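Local coordinates for probable 2-phosphosulfolactate phosphatase (Clostridium acetobutylicum, PDB 1VR0), which probably hydrolyses (2R)-O-phospho-3-sulfolactate to (2R)-3-sulfolactate and phosphate, with magnesium as cofactor, at residues A34-M39 with R119-S124; D16-A21 with D151-N156; D129-S134 with K236-Y241. All blocks are in the same frame, centred on the assembly; numbering follows the deposited sequence.

Contact 1 of 3, residues A34-M39 with R119-S124; sequences AVVIDM and RAIKGS. With MG (magnesium ion), chain D.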
loop_
_atom_site.group_PDB
_atom_site.type_symbol
_atom_site.label_atom_id
_atom_site.label_comp_id
_atom_site.label_asym_id
_atom_site.label_seq_id
_atom_site.Cartn_x
_atom_site.Cartn_y
_atom_site.Cartn_z
ATOM N N ALA A 34 15.122 2.228 9.187
ATOM C CA ALA A 34 13.830 1.517 9.138
ATOM C C ALA A 34 13.086 1.660 10.460
ATOM O O ALA A 34 13.657 1.472 11.516
ATOM C CB ALA A 34 14.020 0.059 8.825
ATOM N N VAL A 35 11.810 2.002 10.392
ATOM C CA VAL A 35 11.003 2.125 11.574
ATOM C C VAL A 35 9.915 1.058 11.500
ATOM O O VAL A 35 9.081 1.091 10.614
ATOM C CB VAL A 35 10.366 3.503 11.634
ATOM C CG1 VAL A 35 9.440 3.617 12.839
ATOM C CG2 VAL A 35 11.451 4.599 11.652
ATOM N N VAL A 36 9.942 0.094 12.406
ATOM C CA VAL A 36 8.971 -0.981 12.367
ATOM C C VAL A 36 7.768 -0.636 13.256
ATOM O O VAL A 36 7.921 -0.219 14.417
ATOM C CB VAL A 36 9.592 -2.304 12.770
ATOM C CG1 VAL A 36 8.544 -3.375 12.746
ATOM C CG2 VAL A 36 10.743 -2.667 11.830
ATOM N N ILE A 37 6.572 -0.817 12.702
ATOM C CA ILE A 37 5.331 -0.530 13.422
ATOM C C ILE A 37 4.373 -1.720 13.453
ATOM O O ILE A 37 3.992 -2.256 12.423
ATOM C CB ILE A 37 4.666 0.727 12.837
ATOM C CG1 ILE A 37 5.575 1.932 13.116
ATOM C CG2 ILE A 37 3.336 1.003 13.479
ATOM C CD1 ILE A 37 5.244 3.126 12.282
ATOM N N ASP A 38 4.019 -2.142 14.660
ATOM C CA ASP A 38 2.912 -3.097 14.874
ATOM C C ASP A 38 2.176 -2.617 16.140
ATOM O O ASP A 38 2.331 -3.186 17.216
ATOM C CB ASP A 38 3.454 -4.532 15.036
ATOM C CG ASP A 38 2.361 -5.580 15.056
ATOM O OD1 ASP A 38 1.445 -5.490 14.232
ATOM O OD2 ASP A 38 2.389 -6.532 15.873
HETATM N N MSE A 39 1.395 -1.549 16.031
HETATM C CA MSE A 39 0.944 -0.846 17.244
HETATM C C MSE A 39 -0.055 -1.637 18.081
HETATM O O MSE A 39 -0.178 -1.412 19.307
HETATM C CB MSE A 39 0.382 0.538 16.921
HETATM C CG MSE A 39 -0.775 0.506 15.975
HETATM SE SE MSE A 39 -1.976 2.072 16.126
HETATM C CE MSE A 39 -2.334 2.005 18.052
ATOM N N ARG A 119 7.919 -10.693 12.608
ATOM C CA ARG A 119 8.236 -10.932 11.179
ATOM C C ARG A 119 8.783 -9.648 10.477
ATOM O O ARG A 119 9.763 -9.684 9.723
ATOM C CB ARG A 119 6.970 -11.427 10.453
ATOM C CG ARG A 119 6.334 -12.724 11.084
ATOM C CD ARG A 119 5.015 -13.218 10.356
ATOM N NE ARG A 119 5.053 -12.961 8.902
ATOM C CZ ARG A 119 4.169 -12.249 8.195
ATOM N NH1 ARG A 119 3.056 -11.706 8.720
ATOM N NH2 ARG A 119 4.388 -12.096 6.905
ATOM N N ALA A 120 8.107 -8.527 10.721
ATOM C CA ALA A 120 8.517 -7.245 10.160
ATOM C C ALA A 120 9.936 -6.829 10.650
ATOM O O ALA A 120 10.737 -6.239 9.893
ATOM C CB ALA A 120 7.505 -6.170 10.528
ATOM N N ILE A 121 10.229 -7.127 11.920
ATOM C CA ILE A 121 11.526 -6.764 12.506
ATOM C C ILE A 121 12.643 -7.548 11.804
ATOM O O ILE A 121 13.544 -6.974 11.212
ATOM C CB ILE A 121 11.545 -6.955 14.063
ATOM C CG1 ILE A 121 10.584 -5.971 14.718
ATOM C CG2 ILE A 121 12.931 -6.692 14.612
ATOM C CD1 ILE A 121 10.193 -6.314 16.175
ATOM N N LYS A 122 12.523 -8.859 11.805
ATOM C CA LYS A 122 13.449 -9.703 11.063
ATOM C C LYS A 122 13.553 -9.332 9.594
ATOM O O LYS A 122 14.634 -9.395 9.029
ATOM C CB LYS A 122 13.040 -11.181 11.203
ATOM C CG LYS A 122 13.091 -11.731 12.655
ATOM C CD LYS A 122 14.490 -11.573 13.278
ATOM C CE LYS A 122 15.018 -12.861 13.902
ATOM N NZ LYS A 122 16.519 -12.828 13.878
ATOM N N GLY A 123 12.437 -8.960 8.968
ATOM C CA GLY A 123 12.429 -8.593 7.540
ATOM C C GLY A 123 13.173 -7.316 7.179
ATOM O O GLY A 123 13.462 -7.080 6.016
ATOM N N SER A 124 13.485 -6.502 8.189
ATOM C CA SER A 124 14.199 -5.241 8.013
ATOM C C SER A 124 15.715 -5.317 8.299
ATOM O O SER A 124 16.399 -4.278 8.273
ATOM C CB SER A 124 13.545 -4.204 8.899
ATOM O OG SER A 124 12.121 -4.276 8.745
HETATM MG MG MG D . -0.099 -4.825 12.886
HETATM O O HOH W 1 -0.813 -3.187 14.690
HETATM O O HOH W 2 -2.562 -5.093 12.905
#

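Contact 2 of 3, residues D16-A21 with D151-N156; sequences DLIISA and DVVIVN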
loop_
_atom_site.group_PDB
_atom_site.type_symbol
_atom_site.label_atom_id
_atom_site.label_comp_id
_atom_site.label_asym_id
_atom_site.label_seq_id
_atom_site.Cartn_x
_atom_site.Cartn_y
_atom_site.Cartn_z
ATOM N N ASP A 16 9.724 6.814 3.049
ATOM C CA ASP A 16 8.902 5.843 2.334
ATOM C C ASP A 16 8.108 5.051 3.354
ATOM O O ASP A 16 8.354 5.149 4.550
ATOM C CB ASP A 16 9.795 4.887 1.525
ATOM C CG ASP A 16 9.050 4.169 0.387
ATOM O OD1 ASP A 16 7.850 4.431 0.094
ATOM O OD2 ASP A 16 9.707 3.327 -0.268
ATOM N N LEU A 17 7.189 4.236 2.855
ATOM C CA LEU A 17 6.359 3.391 3.696
ATOM C C LEU A 17 6.145 2.041 3.001
ATOM O O LEU A 17 5.915 1.989 1.793
ATOM C CB LEU A 17 5.030 4.076 3.946
ATOM C CG LEU A 17 4.083 3.337 4.869
ATOM C CD1 LEU A 17 3.260 4.378 5.623
ATOM C CD2 LEU A 17 3.160 2.372 4.131
ATOM N N ILE A 18 6.243 0.963 3.776
ATOM C CA ILE A 18 5.957 -0.365 3.304
ATOM C C ILE A 18 4.706 -0.818 4.066
ATOM O O ILE A 18 4.615 -0.650 5.278
ATOM C CB ILE A 18 7.114 -1.258 3.582
ATOM C CG1 ILE A 18 8.265 -0.869 2.648
ATOM C CG2 ILE A 18 6.707 -2.699 3.418
ATOM C CD1 ILE A 18 9.580 -1.575 2.914
ATOM N N ILE A 19 3.757 -1.402 3.353
ATOM C CA ILE A 19 2.429 -1.610 3.883
ATOM C C ILE A 19 2.228 -2.914 4.689
ATOM O O ILE A 19 1.183 -3.051 5.328
ATOM C CB ILE A 19 1.377 -1.565 2.766
ATOM C CG1 ILE A 19 1.645 -2.667 1.721
ATOM C CG2 ILE A 19 1.373 -0.194 2.107
ATOM C CD1 ILE A 19 0.369 -3.106 0.966
ATOM N N SER A 20 3.186 -3.846 4.662
ATOM C CA SER A 20 3.027 -5.085 5.407
ATOM C C SER A 20 4.309 -5.894 5.425
ATOM O O SER A 20 5.141 -5.746 4.544
ATOM C CB SER A 20 1.909 -5.951 4.798
ATOM O OG SER A 20 2.427 -7.041 4.037
ATOM N N ALA A 21 4.424 -6.784 6.408
ATOM C CA ALA A 21 5.552 -7.725 6.505
ATOM C C ALA A 21 5.769 -8.578 5.241
ATOM O O ALA A 21 6.901 -8.942 4.937
ATOM C CB ALA A 21 5.371 -8.627 7.732
ATOM N N ASP A 151 17.935 8.526 5.026
ATOM C CA ASP A 151 16.630 8.278 4.454
ATOM C C ASP A 151 15.880 7.209 5.276
ATOM O O ASP A 151 16.478 6.357 5.921
ATOM C CB ASP A 151 16.716 7.803 3.007
ATOM C CG ASP A 151 17.346 8.827 2.059
ATOM O OD1 ASP A 151 17.218 10.079 2.222
ATOM O OD2 ASP A 151 17.977 8.328 1.101
ATOM N N VAL A 152 14.558 7.264 5.220
ATOM C CA VAL A 152 13.715 6.525 6.121
ATOM C C VAL A 152 12.759 5.641 5.362
ATOM O O VAL A 152 12.248 6.031 4.334
ATOM C CB VAL A 152 12.907 7.485 6.997
ATOM C CG1 VAL A 152 11.974 6.740 7.913
ATOM C CG2 VAL A 152 13.861 8.309 7.825
ATOM N N VAL A 153 12.523 4.445 5.883
ATOM C CA VAL A 153 11.401 3.658 5.436
ATOM C C VAL A 153 10.620 3.229 6.671
ATOM O O VAL A 153 11.170 2.726 7.633
ATOM C CB VAL A 153 11.808 2.468 4.534
ATOM C CG1 VAL A 153 12.776 1.561 5.222
ATOM C CG2 VAL A 153 10.589 1.669 4.147
ATOM N N ILE A 154 9.316 3.461 6.644
ATOM C CA ILE A 154 8.433 3.056 7.734
ATOM C C ILE A 154 7.789 1.748 7.364
ATOM O O ILE A 154 7.029 1.656 6.406
ATOM C CB ILE A 154 7.440 4.160 8.020
ATOM C CG1 ILE A 154 8.224 5.334 8.593
ATOM C CG2 ILE A 154 6.438 3.727 9.063
ATOM C CD1 ILE A 154 7.423 6.563 8.629
ATOM N N VAL A 155 8.160 0.711 8.099
ATOM C CA VAL A 155 7.777 -0.658 7.759
ATOM C C VAL A 155 6.574 -1.036 8.608
ATOM O O VAL A 155 6.725 -1.320 9.780
ATOM C CB VAL A 155 8.936 -1.639 8.005
ATOM C CG1 VAL A 155 8.571 -3.055 7.563
ATOM C CG2 VAL A 155 10.187 -1.173 7.305
ATOM N N ASN A 156 5.380 -0.972 8.028
ATOM C CA ASN A 156 4.172 -1.455 8.694
ATOM C C ASN A 156 4.201 -2.975 8.756
ATOM O O ASN A 156 4.489 -3.619 7.763
ATOM C CB ASN A 156 2.926 -1.018 7.906
ATOM C CG ASN A 156 2.738 0.485 7.907
ATOM O OD1 ASN A 156 3.697 1.231 8.014
ATOM N ND2 ASN A 156 1.508 0.929 7.834
HETATM O O HOH W 3 -0.195 -1.564 7.115
#

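Contact 3 of 3, residues D129-S134 with K236-Y241; sequences DILIGS and KLVPQY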
loop_
_atom_site.group_PDB
_atom_site.type_symbol
_atom_site.label_atom_id
_atom_site.label_comp_id
_atom_site.label_asym_id
_atom_site.label_seq_id
_atom_site.Cartn_x
_atom_site.Cartn_y
_atom_site.Cartn_z
ATOM N N ASP A 129 19.770 1.216 10.452
ATOM C CA ASP A 129 19.245 1.268 11.812
ATOM C C ASP A 129 17.835 0.788 11.779
ATOM O O ASP A 129 17.067 1.307 10.986
ATOM C CB ASP A 129 19.241 2.699 12.338
ATOM C CG ASP A 129 20.639 3.241 12.561
ATOM O OD1 ASP A 129 21.283 2.784 13.518
ATOM O OD2 ASP A 129 21.096 4.127 11.780
ATOM N N ILE A 130 17.494 -0.190 12.623
ATOM C CA ILE A 130 16.102 -0.600 12.810
ATOM C C ILE A 130 15.535 -0.030 14.118
ATOM O O ILE A 130 15.928 -0.441 15.200
ATOM C CB ILE A 130 15.911 -2.124 12.857
ATOM C CG1 ILE A 130 16.376 -2.790 11.562
ATOM C CG2 ILE A 130 14.421 -2.449 13.139
ATOM C CD1 ILE A 130 17.767 -3.256 11.601
ATOM N N LEU A 131 14.590 0.886 14.003
ATOM C CA LEU A 131 13.918 1.480 15.155
ATOM C C LEU A 131 12.583 0.841 15.421
ATOM O O LEU A 131 11.916 0.378 14.515
ATOM C CB LEU A 131 13.678 2.971 14.916
ATOM C CG LEU A 131 14.912 3.800 14.562
ATOM C CD1 LEU A 131 14.513 5.265 14.375
ATOM C CD2 LEU A 131 16.015 3.680 15.635
ATOM N N ILE A 132 12.164 0.833 16.672
ATOM C CA ILE A 132 10.870 0.268 17.011
ATOM C C ILE A 132 9.951 1.408 17.347
ATOM O O ILE A 132 10.246 2.173 18.243
ATOM C CB ILE A 132 10.948 -0.673 18.216
ATOM C CG1 ILE A 132 11.940 -1.817 17.943
ATOM C CG2 ILE A 132 9.578 -1.190 18.532
ATOM C CD1 ILE A 132 11.694 -2.598 16.636
ATOM N N GLY A 133 8.841 1.515 16.620
ATOM C CA GLY A 133 7.940 2.636 16.783
ATOM C C GLY A 133 6.514 2.253 17.077
ATOM O O GLY A 133 6.054 1.158 16.758
ATOM N N SER A 134 5.814 3.185 17.707
ATOM C CA SER A 134 4.435 2.976 18.139
ATOM C C SER A 134 3.876 4.350 18.380
ATOM O O SER A 134 4.628 5.348 18.367
ATOM C CB SER A 134 4.416 2.164 19.437
ATOM O OG SER A 134 5.085 2.843 20.515
ATOM N N LYS A 236 9.580 7.938 26.044
ATOM C CA LYS A 236 10.651 8.772 25.448
ATOM C C LYS A 236 11.813 7.941 24.914
ATOM O O LYS A 236 12.816 8.467 24.477
ATOM C CB LYS A 236 11.202 9.769 26.476
ATOM C CG LYS A 236 10.147 10.637 27.185
ATOM C CD LYS A 236 9.169 11.324 26.209
ATOM C CE LYS A 236 8.039 12.050 26.987
ATOM N NZ LYS A 236 7.170 12.828 26.070
ATOM N N LEU A 237 11.639 6.640 24.928
ATOM C CA LEU A 237 12.657 5.684 24.543
ATOM C C LEU A 237 12.418 5.204 23.110
ATOM O O LEU A 237 11.255 4.996 22.698
ATOM C CB LEU A 237 12.492 4.482 25.449
ATOM C CG LEU A 237 13.733 3.796 25.899
ATOM C CD1 LEU A 237 14.404 4.647 26.951
ATOM C CD2 LEU A 237 13.285 2.445 26.434
ATOM N N VAL A 238 13.509 5.001 22.368
ATOM C CA VAL A 238 13.418 4.431 21.040
ATOM C C VAL A 238 14.182 3.136 20.946
ATOM O O VAL A 238 15.355 3.129 20.640
ATOM C CB VAL A 238 13.963 5.377 19.998
ATOM C CG1 VAL A 238 13.793 4.767 18.611
ATOM C CG2 VAL A 238 13.244 6.723 20.084
ATOM N N PRO A 239 13.509 2.013 21.159
ATOM C CA PRO A 239 14.235 0.756 21.064
ATOM C C PRO A 239 14.813 0.519 19.683
ATOM O O PRO A 239 14.295 1.004 18.676
ATOM C CB PRO A 239 13.177 -0.305 21.366
ATOM C CG PRO A 239 12.048 0.417 21.995
ATOM C CD PRO A 239 12.084 1.808 21.452
ATOM N N GLN A 240 15.890 -0.243 19.651
ATOM C CA GLN A 240 16.608 -0.434 18.431
ATOM C C GLN A 240 17.015 -1.893 18.312
ATOM O O GLN A 240 17.549 -2.464 19.254
ATOM C CB GLN A 240 17.794 0.491 18.464
ATOM C CG GLN A 240 18.373 0.724 17.136
ATOM C CD GLN A 240 19.119 2.040 17.007
ATOM O OE1 GLN A 240 19.090 2.919 17.900
ATOM N NE2 GLN A 240 19.788 2.188 15.867
ATOM N N TYR A 241 16.724 -2.496 17.163
ATOM C CA TYR A 241 17.076 -3.891 16.876
ATOM C C TYR A 241 18.474 -3.930 16.259
ATOM O O TYR A 241 18.750 -3.245 15.296
ATOM C CB TYR A 241 16.024 -4.517 15.934
ATOM C CG TYR A 241 16.310 -5.932 15.460
ATOM C CD1 TYR A 241 16.227 -7.001 16.322
ATOM C CD2 TYR A 241 16.627 -6.197 14.134
ATOM C CE1 TYR A 241 16.487 -8.272 15.899
ATOM C CE2 TYR A 241 16.881 -7.487 13.700
ATOM C CZ TYR A 241 16.816 -8.516 14.595
ATOM O OH TYR A 241 17.075 -9.812 14.200
HETATM O O HOH W 4 19.505 -0.650 14.615
#

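Contact 1 of 3, residues A34-M39 with R119-S124
V36 puts its two methyl groups on two different parts of one helix end. CG1 lies against side-chain carbons of the helix, and CG2 lies against a hydroxyl that is already bonded to the helix backbone. CG1 stands 3.7 Å from CB of A120 and 3.8 Å from CG1 of I121. The V36 and I121 side chains cross at about a right angle. The V36 torsion explains the split: CG1 is anti to the backbone N (chi1 179°), while CG2 sits beside that N. CG2 comes 3.7 Å from S124 OG. This hydroxyl donates a 2.7 Å bond back to the carbonyl O of A120, approaching nearly end-on to the C=O. The buried S124 hydroxyl thus has a partner within its own helix end. Two residues earlier on the strand, and on the same side as V36, CB of A34 lies 4.3 Å from CB of S124. The contact joins strand 33-37, in the middle of the mixed sheet, to helix 117-123, which covers the sheet face bearing A34 and V36. I130 of the neighbouring strand 129-133 also touches V36 and S124 on this face. V35 and I37 point to the opposite face; I37 meets helix 165-181. Just past the strand, D38 leaves the packing and serves the active site. Its OD1 binds the magnesium ion at 2.1 Å. D167 OD2, the carbonyl O of G158 and two waters also bind the ion. D38 also lines the sulfolactate pocket. Its other oxygen, OD2, receives weak hydrogen bonds from the backbone N atoms of A42 and G117.

Contact 2 of 3, residues D16-A21 with D151-N156
D16 starts the pairing with V152 and I154. Its N donates to V152 O at 2.9 Å, and its O accepts from I154 N. The D16 carboxylate turns back to its own strand: OD1 takes a weak bond from L17 N and is also hydrogen-bonded to T188 OG1. L17 goes to the other face, where its CG rests 3.8 Å from N156 OD1. The L17 CA also makes a CA-H...O contact with the O of I154. Next, I18 N donates to I154 O at 2.8 Å, and I18 O accepts from N156 N. This alternation is that of a parallel beta ladder; strands 13-18 and 152-156 are neighbours in the mixed sheet; the axes of 16-18 and 152-156 run 22° apart. On the face shared with V153 and V155, CD1 of I18 packs 3.6 Å from V153 CG2. V153 places that methyl anti to its backbone N, with CG1 in the crowded position (chi1 57°). After I18 the chain leaves the strand. The carbonyl O of I19 takes a 2.7 Å bond from a water, which in turn accepts from N156 ND2 at 3.1 Å. The other end of this buried amide is also held, since OD1 bonds S171 OG on helix 165-181. Both ends being engaged should fix the amide flip. At S20, CA comes 3.1 Å from N156 O, while its hydroxyl bonds D23 OD2 and D22 N.

Contact 3 of 3, residues D129-S134 with K236-Y241
I132 and P239 form the close-packed end of this contact. Their side chains cross at about a right angle, with CB to CB at 3.9 Å. The I132 N donates to P239 O at 2.9 Å. I246 and helix 42-51 cover this pair. I130 and Y241 pack side by side, pointing the same way. CG2 of I130 lies 3.8 Å from Y241 CB, and its CD1 sits at the edge of the ring, near the ring plane. Y241 N donates to I130 O at 3.0 Å. The phenol OH is held by E125 OE2 and K122 NZ. The other face is looser: L131 is buried, but Q240, V238 and D129 are partly exposed, with helix 138-148 alongside. There CD2 of L131 meets V238 CG1 and, at 3.8 Å, Q240 CD. The extended Q240 chain, with CG anti to the backbone N (chi1 -162°), carries NE2 to within 2.8 Å of D129 OD1; the amide and carboxylate planes are 70° apart. A water accepts from Q240 NE2 and I130 N and donates to Y241 O, bridging the two segments. The two backbone hydrogen bonds and the water attach antiparallel strand 240-242 beside strand 129-133, the last of the parallel run in the mixed sheet.

All three contacts belong to the seven-stranded mixed sheet. Strand 33-37 of contact 1 lies between strand 152-156 of contact 2 and strand 129-133 of contact 3. V35 O meets V155 N at 2.7 Å on one side, and A34 O meets L131 N at 2.7 Å on the other. Contacts 2 and 3 do not touch; their centres are about 14 Å apart. Helix 117-123 also links contacts 1 and 3, with CG2 of I121 lying 3.6 Å from CG of Y241. Contact 1 reaches the active site directly through D38. The side chain of N156 in contact 2 is about 7 Å from the magnesium ion, and that of I132 in contact 3 about 12 Å.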